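Side-chain contacts in uncharacterized protein (Leptospira interrogans serogroup Icterohaemorrhagiae serovar copenhageni, PDB 6ULO), which is of unknown function but carries a DUF7790 domain of the Rossmann-fold clan and is probably membrane-tethered in its full-length form: residues E127-E130 and L131-V134; S180-R183 and K184-I187; Q287-S291 and S292-G296. All blocks are in the same frame, centred on the assembly; numbering follows the deposited sequence. Where two conformers were deposited one is given.

Overall arrangement
All three contacts are local, made between neighbouring turns or round a helix end, all are partly buried, and none touches another. Interactions 1 and 2 each span two turns of a helix, 125-135 and 176-187, with centres about 20 Å apart; both helices pack on helix 94-109. Interaction 2 lies nearest the middle of the chain and presses its apolar side on strands 86-91 and 191-195 of the mixed sheet, whereas interaction 1, with exposed glutamates, sits at the periphery on helices 94-109, 113-120 and 139-166. Interaction 3, also peripheral and across the chain's centre from both others, ends its helical bonding with a serine hydroxyl and two waters, beside a tryptophan–lysine contact.

Interaction 1. Residues E127-E130 and L131-V134; sequences EALE and LIQV
The carbonyl oxygen of Glu127 takes the backbone N-H of Leu131 at 2.9 Å from O to N, the first of four successive i to i+4 bonds in helix 125-135. Ala128 O receives Ile132 N in the same manner, with the straightest N-H...O angle of the set, 165°. Leu129 O bonds Gln133 N, and the last link, Glu130 O to Val134 N, stretches to 3.2 Å.

Side chains add little across the turn. On the apolar side, CD2 of Leu129 lies 4.4 Å from CD1 of Ile132, a loose touch between branch ends. Ile132 carries CG1 anti to its carbonyl carbon (chi1 -70°), which lays that branch back over the preceding turn, with CG1 3.5 Å from Ala128 O. Leu131 turns the other way: CG stands anti to the backbone N (chi1 172°), and while CB rests 3.5 Å from Glu127 O, the end of the side chain leads away, and Leu131 packs on Leu105 and Phe106 of helix 94-109. Ile132 in turn meets Tyr142 of helix 139-166.

The polar ends also look elsewhere. Glu127 OE1 forms a salt bridge with Arg118, and Gln133 OE1 accepts from Lys143, both on flanking helices. With Ala128 and Ile132 buried and the glutamates exposed, this is an amphipathic alpha-helix packed against helices 94-109, 113-120 and 139-166, on the periphery of a domain whose family belongs to the Rossmann clan.

Interaction 2. Residues S180-R183 and K184-I187; sequences SYIR and KLAI
Residues 180-183 and 184-187 are consecutive turns at the C-terminal end of helix 176-187, tied by four i to i+4 backbone bonds. Lys184 N to Ser180 O, Ala186 N to Ile182 O and Ile187 N to Arg183 O each measure 2.9 Å, and Leu185 N to Tyr181 O is longer at 3.2 Å. Strand 191-195, at the edge of the mixed sheet, follows this amphipathic helix, in keeping with the alternating helices and strands of a Rossmann-like fold.

Its buried side is apolar. Leu185 reaches back along the helix, CG anti to its carbonyl carbon (chi1 -62°), and sets CD1 obliquely against the ring of Tyr181, 3.7 Å from CE2. The same methyl lies 4.5 Å from CD1 of Ile182. Ile182 and Leu185 both rest on Ile87 of strand 86-91, and the Tyr181 hydroxyl is hydrogen-bonded to the carbonyl oxygen of Ser84.

On another flank Arg183 runs extended from CG to NE, starting anti to the backbone N (chi1 178°). Its guanidinium gives NE to Leu107 O and NH2 to Gln108 O near the end of helix 94-109, two bonds that fix the rotation of the flat group and join the two helices. Ile187 comes up from the next turn to cover one face, its CD1 over the centre of the guanidinium and 3.8 Å from CZ.

Interaction 3. Residues Q287-S291 and S292-G296; sequences QKWLS and SGKPG
Trp289 swings the six-membered part of its indole towards the end of the Lys294 chain, where CZ3 lies 3.9 Å from CE and slightly farther from CD. The approach is oblique to the ring. Lys294 runs nearly extended until a bend at its last torsion (chi4 -81°) turns the ammonium aside to a salt bridge with Glu305 of helix 299-306. The indole NE1 bonds Lys320 O, so each polar end has a partner of its own, and Pro322 touches both side chains.

Next to this pair, helix 283-291 gives way to the loop before helix 299-306. Trp289 O is gripped twice by Ser292: OG donates at 2.8 Å, while the backbone N, 3.2 Å from the same O, arrives from well above the carbonyl plane. Ser292 holds OG between its backbone N and carbonyl carbon (chi1 72°), which folds the hydroxyl back onto the last turn. Gly293 is the first residue to leave helical angles; its positive phi (74°), a value that favours glycine, turns the chain off the helix.

Two waters link the last helical carbonyls to Gly293 N. One donates to Trp289 O and another to Leu290 O, 2.8 Å from that oxygen, and each accepts weakly from Gly293 N. A weak bond from Lys294 N to Ser292 OG continues the chain of contacts into the loop.

Interaction 1. Residues E127-E130 and L131-V134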
ATOM      1  N   GLU A 127       4.225  19.557 -18.403  1.00 16.83           N
ATOM      2  CA  GLU A 127       2.777  19.384 -18.314  1.00 16.90           C
ATOM      3  C   GLU A 127       2.336  18.986 -16.909  1.00 15.87           C
ATOM      4  O   GLU A 127       1.331  19.493 -16.391  1.00 16.09           O
ATOM      5  CB  GLU A 127       2.355  18.287 -19.281  1.00 19.00           C
ATOM      6  CG  GLU A 127       0.864  18.061 -19.283  1.00 22.69           C
ATOM      7  CD  GLU A 127       0.423  17.012 -20.279  1.00 25.81           C
ATOM      8  OE1 GLU A 127       1.261  16.546 -21.085  1.00 26.86           O
ATOM      9  OE2 GLU A 127      -0.770  16.660 -20.249  1.00 26.65           O
ATOM     10  N   ALA A 128       3.082  18.083 -16.273  1.00 15.63           N
ATOM     11  CA  ALA A 128       2.735  17.642 -14.920  1.00 14.42           C
ATOM     12  C   ALA A 128       2.758  18.807 -13.934  1.00 14.46           C
ATOM     13  O   ALA A 128       1.860  18.946 -13.084  1.00 14.63           O
ATOM     14  CB  ALA A 128       3.693  16.530 -14.478  1.00 14.72           C
ATOM     15  N   LEU A 129       3.799  19.637 -14.002  1.00 14.21           N
ATOM     16  CA  LEU A 129       3.900  20.766 -13.087  1.00 16.32           C
ATOM     17  C   LEU A 129       2.827  21.818 -13.361  1.00 15.86           C
ATOM     18  O   LEU A 129       2.303  22.423 -12.422  1.00 15.98           O
ATOM     19  CB  LEU A 129       5.308  21.366 -13.126  1.00 16.24           C
ATOM     20  CG  LEU A 129       6.398  20.459 -12.545  1.00 16.95           C
ATOM     21  CD1 LEU A 129       7.753  21.058 -12.864  1.00 17.46           C
ATOM     22  CD2 LEU A 129       6.240  20.292 -11.023  1.00 16.54           C
ATOM     23  N   GLU A 130       2.441  22.001 -14.622  1.00 15.51           N
ATOM     24  CA  GLU A 130       1.321  22.886 -14.920  1.00 17.24           C
ATOM     25  C   GLU A 130      -0.001  22.334 -14.386  1.00 16.13           C
ATOM     26  O   GLU A 130      -0.846  23.087 -13.889  1.00 16.48           O
ATOM     27  CB  GLU A 130       1.228  23.067 -16.433  1.00 21.15           C
ATOM     28  CG  GLU A 130       2.368  23.892 -17.067  1.00 27.10           C
ATOM     29  CD  GLU A 130       2.461  23.815 -18.615  1.00 32.68           C
ATOM     30  OE1 GLU A 130       1.690  23.064 -19.271  1.00 35.03           O
ATOM     31  OE2 GLU A 130       3.328  24.528 -19.176  1.00 34.72           O
ATOM     32  N   LEU A 131      -0.191  21.019 -14.445  1.00 15.35           N
ATOM     33  CA  LEU A 131      -1.399  20.410 -13.905  1.00 14.98           C
ATOM     34  C   LEU A 131      -1.442  20.583 -12.394  1.00 14.13           C
ATOM     35  O   LEU A 131      -2.486  20.943 -11.827  1.00 14.86           O
ATOM     36  CB  LEU A 131      -1.433  18.931 -14.268  1.00 15.44           C
ATOM     37  CG  LEU A 131      -2.534  18.092 -13.631  1.00 16.01           C
ATOM     38  CD1 LEU A 131      -3.887  18.637 -14.015  1.00 17.15           C
ATOM     39  CD2 LEU A 131      -2.394  16.636 -14.081  1.00 16.03           C
ATOM     40  N   ILE A 132      -0.311  20.366 -11.714  1.00 14.40           N
ATOM     41  CA  ILE A 132      -0.274  20.620 -10.275  1.00 13.72           C
ATOM     42  C   ILE A 132      -0.608  22.082  -9.997  1.00 14.15           C
ATOM     43  O   ILE A 132      -1.369  22.394  -9.064  1.00 14.38           O
ATOM     44  CB  ILE A 132       1.085  20.222  -9.674  1.00 14.00           C
ATOM     45  CG1 ILE A 132       1.220  18.695  -9.685  1.00 14.11           C
ATOM     46  CG2 ILE A 132       1.240  20.784  -8.252  1.00 13.73           C
ATOM     47  CD1 ILE A 132       2.649  18.188  -9.454  1.00 14.74           C
ATOM     48  N   GLN A 133      -0.046  23.003 -10.795  1.00 15.01           N
ATOM     49  CA  GLN A 133      -0.255  24.433 -10.566  1.00 15.57           C
ATOM     50  C   GLN A 133      -1.735  24.802 -10.530  1.00 16.72           C
ATOM     51  O   GLN A 133      -2.154  25.627  -9.707  1.00 17.31           O
ATOM     52  CB  GLN A 133       0.461  25.234 -11.658  1.00 15.81           C
ATOM     53  CG  GLN A 133       0.353  26.751 -11.490  1.00 17.43           C
ATOM     54  CD  GLN A 133       1.101  27.256 -10.266  1.00 17.04           C
ATOM     55  OE1 GLN A 133       2.080  26.649  -9.847  1.00 17.00           O
ATOM     56  NE2 GLN A 133       0.673  28.379  -9.713  1.00 17.26           N
ATOM     57  N   VAL A 134      -2.541  24.223 -11.427  1.00 15.91           N
ATOM     58  CA  VAL A 134      -3.958  24.579 -11.500  1.00 17.03           C
ATOM     59  C   VAL A 134      -4.831  23.787 -10.537  1.00 16.71           C
ATOM     60  O   VAL A 134      -6.027  24.096 -10.423  1.00 18.43           O
ATOM     61  CB  VAL A 134      -4.528  24.464 -12.931  1.00 19.18           C
ATOM     62  CG1 VAL A 134      -3.799  25.404 -13.870  1.00 21.37           C
ATOM     63  CG2 VAL A 134      -4.527  23.035 -13.438  1.00 19.25           C
TER

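Interaction 2. Residues S180-R183 and K184-I187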
ATOM      1  N   SER A 180      -6.725   0.596 -16.098  1.00 12.14           N
ATOM      2  CA  SER A 180      -8.071   1.157 -16.116  0.57 12.30           C
ATOM      3  C   SER A 180      -8.788   0.938 -14.789  1.00 11.34           C
ATOM      4  O   SER A 180      -9.551   1.806 -14.339  1.00 12.64           O
ATOM      5  CB  SER A 180      -8.855   0.506 -17.246  0.57 14.06           C
ATOM      6  OG  SER A 180     -10.147   1.040 -17.290  0.57 15.60           O
ATOM      7  N   TYR A 181      -8.546  -0.202 -14.128  1.00 11.55           N
ATOM      8  CA  TYR A 181      -9.194  -0.475 -12.851  1.00 11.68           C
ATOM      9  C   TYR A 181      -8.745   0.534 -11.798  1.00 11.65           C
ATOM     10  O   TYR A 181      -9.568   1.096 -11.057  1.00 12.74           O
ATOM     11  CB  TYR A 181      -8.851  -1.908 -12.403  1.00 13.96           C
ATOM     12  CG  TYR A 181      -9.581  -2.301 -11.139  1.00 15.71           C
ATOM     13  CD1 TYR A 181     -10.870  -2.832 -11.193  1.00 18.24           C
ATOM     14  CD2 TYR A 181      -9.026  -2.090  -9.891  1.00 14.61           C
ATOM     15  CE1 TYR A 181     -11.566  -3.154 -10.033  1.00 19.76           C
ATOM     16  CE2 TYR A 181      -9.739  -2.375  -8.729  1.00 16.03           C
ATOM     17  CZ  TYR A 181     -10.981  -2.922  -8.821  1.00 18.68           C
ATOM     18  OH  TYR A 181     -11.701  -3.222  -7.694  1.00 20.63           O
ATOM     19  N   ILE A 182      -7.433   0.773 -11.708  1.00 11.22           N
ATOM     20  CA  ILE A 182      -6.910   1.750 -10.755  1.00 11.45           C
ATOM     21  C   ILE A 182      -7.376   3.156 -11.105  1.00 10.82           C
ATOM     22  O   ILE A 182      -7.772   3.937 -10.220  1.00 11.75           O
ATOM     23  CB  ILE A 182      -5.368   1.636 -10.691  1.00 11.61           C
ATOM     24  CG1 ILE A 182      -4.975   0.304 -10.027  1.00 12.19           C
ATOM     25  CG2 ILE A 182      -4.743   2.825  -9.973  1.00 11.72           C
ATOM     26  CD1 ILE A 182      -5.495   0.123  -8.594  1.00 12.74           C
ATOM     27  N   ARG A 183      -7.375   3.504 -12.398  1.00 11.25           N
ATOM     28  CA  ARG A 183      -7.831   4.838 -12.779  1.00 10.97           C
ATOM     29  C   ARG A 183      -9.296   5.044 -12.424  1.00 11.16           C
ATOM     30  O   ARG A 183      -9.688   6.145 -12.007  1.00 11.47           O
ATOM     31  CB  ARG A 183      -7.616   5.045 -14.276  1.00 11.98           C
ATOM     32  CG  ARG A 183      -8.130   6.427 -14.722  1.00 12.48           C
ATOM     33  CD  ARG A 183      -7.658   6.823 -16.094  1.00 12.46           C
ATOM     34  NE  ARG A 183      -7.985   8.221 -16.392  1.00 12.00           N
ATOM     35  CZ  ARG A 183      -8.883   8.597 -17.291  1.00 12.65           C
ATOM     36  NH1 ARG A 183      -9.534   7.667 -17.998  1.00 14.25           N
ATOM     37  NH2 ARG A 183      -9.099   9.889 -17.496  1.00 14.40           N
ATOM     38  N   LYS A 184     -10.115   4.008 -12.588  1.00 11.66           N
ATOM     39  CA  LYS A 184     -11.524   4.116 -12.231  1.00 11.19           C
ATOM     40  C   LYS A 184     -11.686   4.440 -10.749  1.00 10.82           C
ATOM     41  O   LYS A 184     -12.421   5.370 -10.377  1.00 11.79           O
ATOM     42  CB  LYS A 184     -12.247   2.823 -12.583  1.00 12.58           C
ATOM     43  CG  LYS A 184     -13.737   2.889 -12.251  1.00 15.46           C
ATOM     44  CD  LYS A 184     -14.420   1.580 -12.505  1.00 17.94           C
ATOM     45  CE  LYS A 184     -15.906   1.632 -12.280  1.00 24.03           C
ATOM     46  NZ  LYS A 184     -16.424   0.266 -12.044  1.00 28.72           N
ATOM     47  N   LEU A 185     -10.962   3.728  -9.879  1.00 11.03           N
ATOM     48  CA  LEU A 185     -10.980   4.066  -8.454  1.00 11.19           C
ATOM     49  C   LEU A 185     -10.527   5.501  -8.220  1.00 10.53           C
ATOM     50  O   LEU A 185     -11.109   6.211  -7.389  1.00 11.34           O
ATOM     51  CB  LEU A 185     -10.104   3.103  -7.659  1.00 11.84           C
ATOM     52  CG  LEU A 185     -10.510   1.631  -7.689  1.00 13.26           C
ATOM     53  CD1 LEU A 185      -9.537   0.811  -6.795  1.00 13.44           C
ATOM     54  CD2 LEU A 185     -11.971   1.440  -7.225  1.00 14.07           C
ATOM     55  N   ALA A 186      -9.472   5.942  -8.922  1.00 10.59           N
ATOM     56  CA  ALA A 186      -8.971   7.297  -8.720  1.00 11.14           C
ATOM     57  C   ALA A 186     -10.040   8.316  -9.063  1.00 10.72           C
ATOM     58  O   ALA A 186     -10.273   9.260  -8.304  1.00 10.88           O
ATOM     59  CB  ALA A 186      -7.703   7.535  -9.528  1.00 11.68           C
ATOM     60  N   ILE A 187     -10.680   8.146 -10.227  1.00 11.19           N
ATOM     61  CA  ILE A 187     -11.723   9.062 -10.674  1.00 11.53           C
ATOM     62  C   ILE A 187     -12.868   9.113  -9.665  1.00 11.82           C
ATOM     63  O   ILE A 187     -13.462  10.176  -9.440  1.00 12.74           O
ATOM     64  CB  ILE A 187     -12.202   8.640 -12.079  1.00 12.41           C
ATOM     65  CG1 ILE A 187     -11.139   8.998 -13.091  1.00 12.80           C
ATOM     66  CG2 ILE A 187     -13.531   9.339 -12.438  1.00 13.67           C
ATOM     67  CD1 ILE A 187     -11.408   8.427 -14.487  1.00 13.65           C
TER

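Interaction 3. Residues Q287-S291 and S292-G296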
ATOM      1  N   GLN A 287      -4.442 -11.468  14.130  1.00 14.45           N
ATOM      2  CA  GLN A 287      -5.110 -10.989  15.339  1.00 14.23           C
ATOM      3  C   GLN A 287      -4.912 -11.946  16.514  1.00 14.82           C
ATOM      4  O   GLN A 287      -4.742 -11.497  17.649  1.00 14.61           O
ATOM      5  CB  GLN A 287      -6.597 -10.765  15.062  1.00 15.20           C
ATOM      6  CG  GLN A 287      -6.836  -9.565  14.134  1.00 15.61           C
ATOM      7  CD  GLN A 287      -8.282  -9.505  13.651  1.00 15.72           C
ATOM      8  OE1 GLN A 287      -8.941 -10.531  13.589  1.00 17.12           O
ATOM      9  NE2 GLN A 287      -8.775  -8.313  13.329  1.00 16.46           N
ATOM     10  N   LYS A 288      -4.860 -13.260  16.249  1.00 15.94           N
ATOM     11  CA  LYS A 288      -4.507 -14.216  17.298  1.00 17.68           C
ATOM     12  C   LYS A 288      -3.095 -13.971  17.821  1.00 16.90           C
ATOM     13  O   LYS A 288      -2.859 -13.956  19.036  1.00 17.10           O
ATOM     14  CB  LYS A 288      -4.625 -15.658  16.799  1.00 18.98           C
ATOM     15  CG  LYS A 288      -5.988 -16.109  16.328  1.00 21.45           C
ATOM     16  CD  LYS A 288      -5.901 -17.550  15.775  1.00 23.77           C
ATOM     17  CE  LYS A 288      -7.259 -18.128  15.464  1.00 24.61           C
ATOM     18  NZ  LYS A 288      -8.115 -18.297  16.687  1.00 24.43           N
ATOM     19  N   TRP A 289      -2.120 -13.824  16.917  1.00 15.90           N
ATOM     20  CA  TRP A 289      -0.755 -13.570  17.375  1.00 15.87           C
ATOM     21  C   TRP A 289      -0.681 -12.300  18.208  1.00 15.76           C
ATOM     22  O   TRP A 289      -0.039 -12.273  19.260  1.00 16.58           O
ATOM     23  CB  TRP A 289       0.206 -13.499  16.176  1.00 15.87           C
ATOM     24  CG  TRP A 289       0.454 -14.850  15.597  1.00 16.54           C
ATOM     25  CD1 TRP A 289      -0.232 -15.456  14.567  1.00 17.92           C
ATOM     26  CD2 TRP A 289       1.485 -15.761  15.982  1.00 18.28           C
ATOM     27  NE1 TRP A 289       0.303 -16.711  14.321  1.00 18.60           N
ATOM     28  CE2 TRP A 289       1.358 -16.907  15.170  1.00 18.46           C
ATOM     29  CE3 TRP A 289       2.500 -15.725  16.949  1.00 19.12           C
ATOM     30  CZ2 TRP A 289       2.192 -18.001  15.305  1.00 20.05           C
ATOM     31  CZ3 TRP A 289       3.331 -16.818  17.068  1.00 19.24           C
ATOM     32  CH2 TRP A 289       3.174 -17.928  16.251  1.00 20.40           C
ATOM     33  N   LEU A 290      -1.356 -11.244  17.765  1.00 14.95           N
ATOM     34  CA  LEU A 290      -1.293  -9.967  18.479  1.00 14.09           C
ATOM     35  C   LEU A 290      -1.974 -10.031  19.838  1.00 15.42           C
ATOM     36  O   LEU A 290      -1.627  -9.243  20.721  1.00 18.34           O
ATOM     37  CB  LEU A 290      -1.911  -8.875  17.615  1.00 14.21           C
ATOM     38  CG  LEU A 290      -1.160  -8.532  16.321  1.00 14.11           C
ATOM     39  CD1 LEU A 290      -1.973  -7.484  15.603  1.00 13.99           C
ATOM     40  CD2 LEU A 290       0.232  -8.049  16.669  1.00 15.30           C
ATOM     41  N   SER A 291      -2.956 -10.910  20.011  1.00 14.26           N
ATOM     42  CA  SER A 291      -3.676 -11.011  21.273  0.56 14.82           C
ATOM     43  C   SER A 291      -2.974 -11.908  22.279  1.00 15.34           C
ATOM     44  O   SER A 291      -3.369 -11.921  23.438  1.00 16.73           O
ATOM     45  CB  SER A 291      -5.091 -11.563  21.034  0.56 14.84           C
ATOM     46  OG  SER A 291      -5.061 -12.917  20.621  0.56 15.20           O
ATOM     47  N   SER A 292      -1.953 -12.664  21.852  1.00 16.76           N
ATOM     48  CA  SER A 292      -1.341 -13.721  22.650  1.00 20.15           C
ATOM     49  C   SER A 292      -0.517 -13.220  23.834  1.00 22.82           C
ATOM     50  O   SER A 292      -0.280 -13.995  24.762  1.00 24.86           O
ATOM     51  CB  SER A 292      -0.441 -14.578  21.744  1.00 21.49           C
ATOM     52  OG  SER A 292       0.760 -13.889  21.355  1.00 22.43           O
ATOM     53  N   GLY A 293      -0.072 -11.962  23.831  1.00 23.25           N
ATOM     54  CA  GLY A 293       0.744 -11.475  24.926  1.00 25.66           C
ATOM     55  C   GLY A 293       2.169 -11.980  24.946  1.00 26.72           C
ATOM     56  O   GLY A 293       2.828 -11.883  25.983  1.00 28.72           O
ATOM     57  N   LYS A 294       2.673 -12.510  23.842  1.00 25.04           N
ATOM     58  CA  LYS A 294       4.064 -12.947  23.831  1.00 25.33           C
ATOM     59  C   LYS A 294       4.952 -11.719  24.001  1.00 25.15           C
ATOM     60  O   LYS A 294       4.892 -10.809  23.169  1.00 24.37           O
ATOM     61  CB  LYS A 294       4.412 -13.678  22.529  1.00 26.15           C
ATOM     62  CG  LYS A 294       3.797 -15.065  22.419  1.00 27.55           C
ATOM     63  CD  LYS A 294       3.878 -15.608  21.004  1.00 28.72           C
ATOM     64  CE  LYS A 294       3.451 -17.064  20.927  1.00 30.56           C
ATOM     65  NZ  LYS A 294       4.532 -18.008  21.329  1.00 31.55           N
ATOM     66  N   PRO A 295       5.784 -11.650  25.038  1.00 26.08           N
ATOM     67  CA  PRO A 295       6.536 -10.410  25.278  1.00 26.60           C
ATOM     68  C   PRO A 295       7.516 -10.126  24.149  1.00 25.20           C
ATOM     69  O   PRO A 295       8.253 -11.010  23.703  1.00 26.65           O
ATOM     70  CB  PRO A 295       7.255 -10.675  26.609  1.00 28.12           C
ATOM     71  CG  PRO A 295       7.207 -12.142  26.771  1.00 29.04           C
ATOM     72  CD  PRO A 295       5.964 -12.630  26.120  1.00 27.85           C
ATOM     73  N   GLY A 296       7.512  -8.884  23.680  1.00 22.75           N
ATOM     74  CA  GLY A 296       8.492  -8.547  22.677  1.00 21.59           C
ATOM     75  C   GLY A 296       8.232  -9.137  21.311  1.00 19.46           C
ATOM     76  O   GLY A 296       9.119  -9.076  20.456  1.00 20.22           O
TER
HETATM   77  O   HOH W   1       1.038 -10.930  21.543  1.00 46.75           O
HETATM   78  O   HOH W   2      -0.903  -9.158  23.405  1.00 22.31           O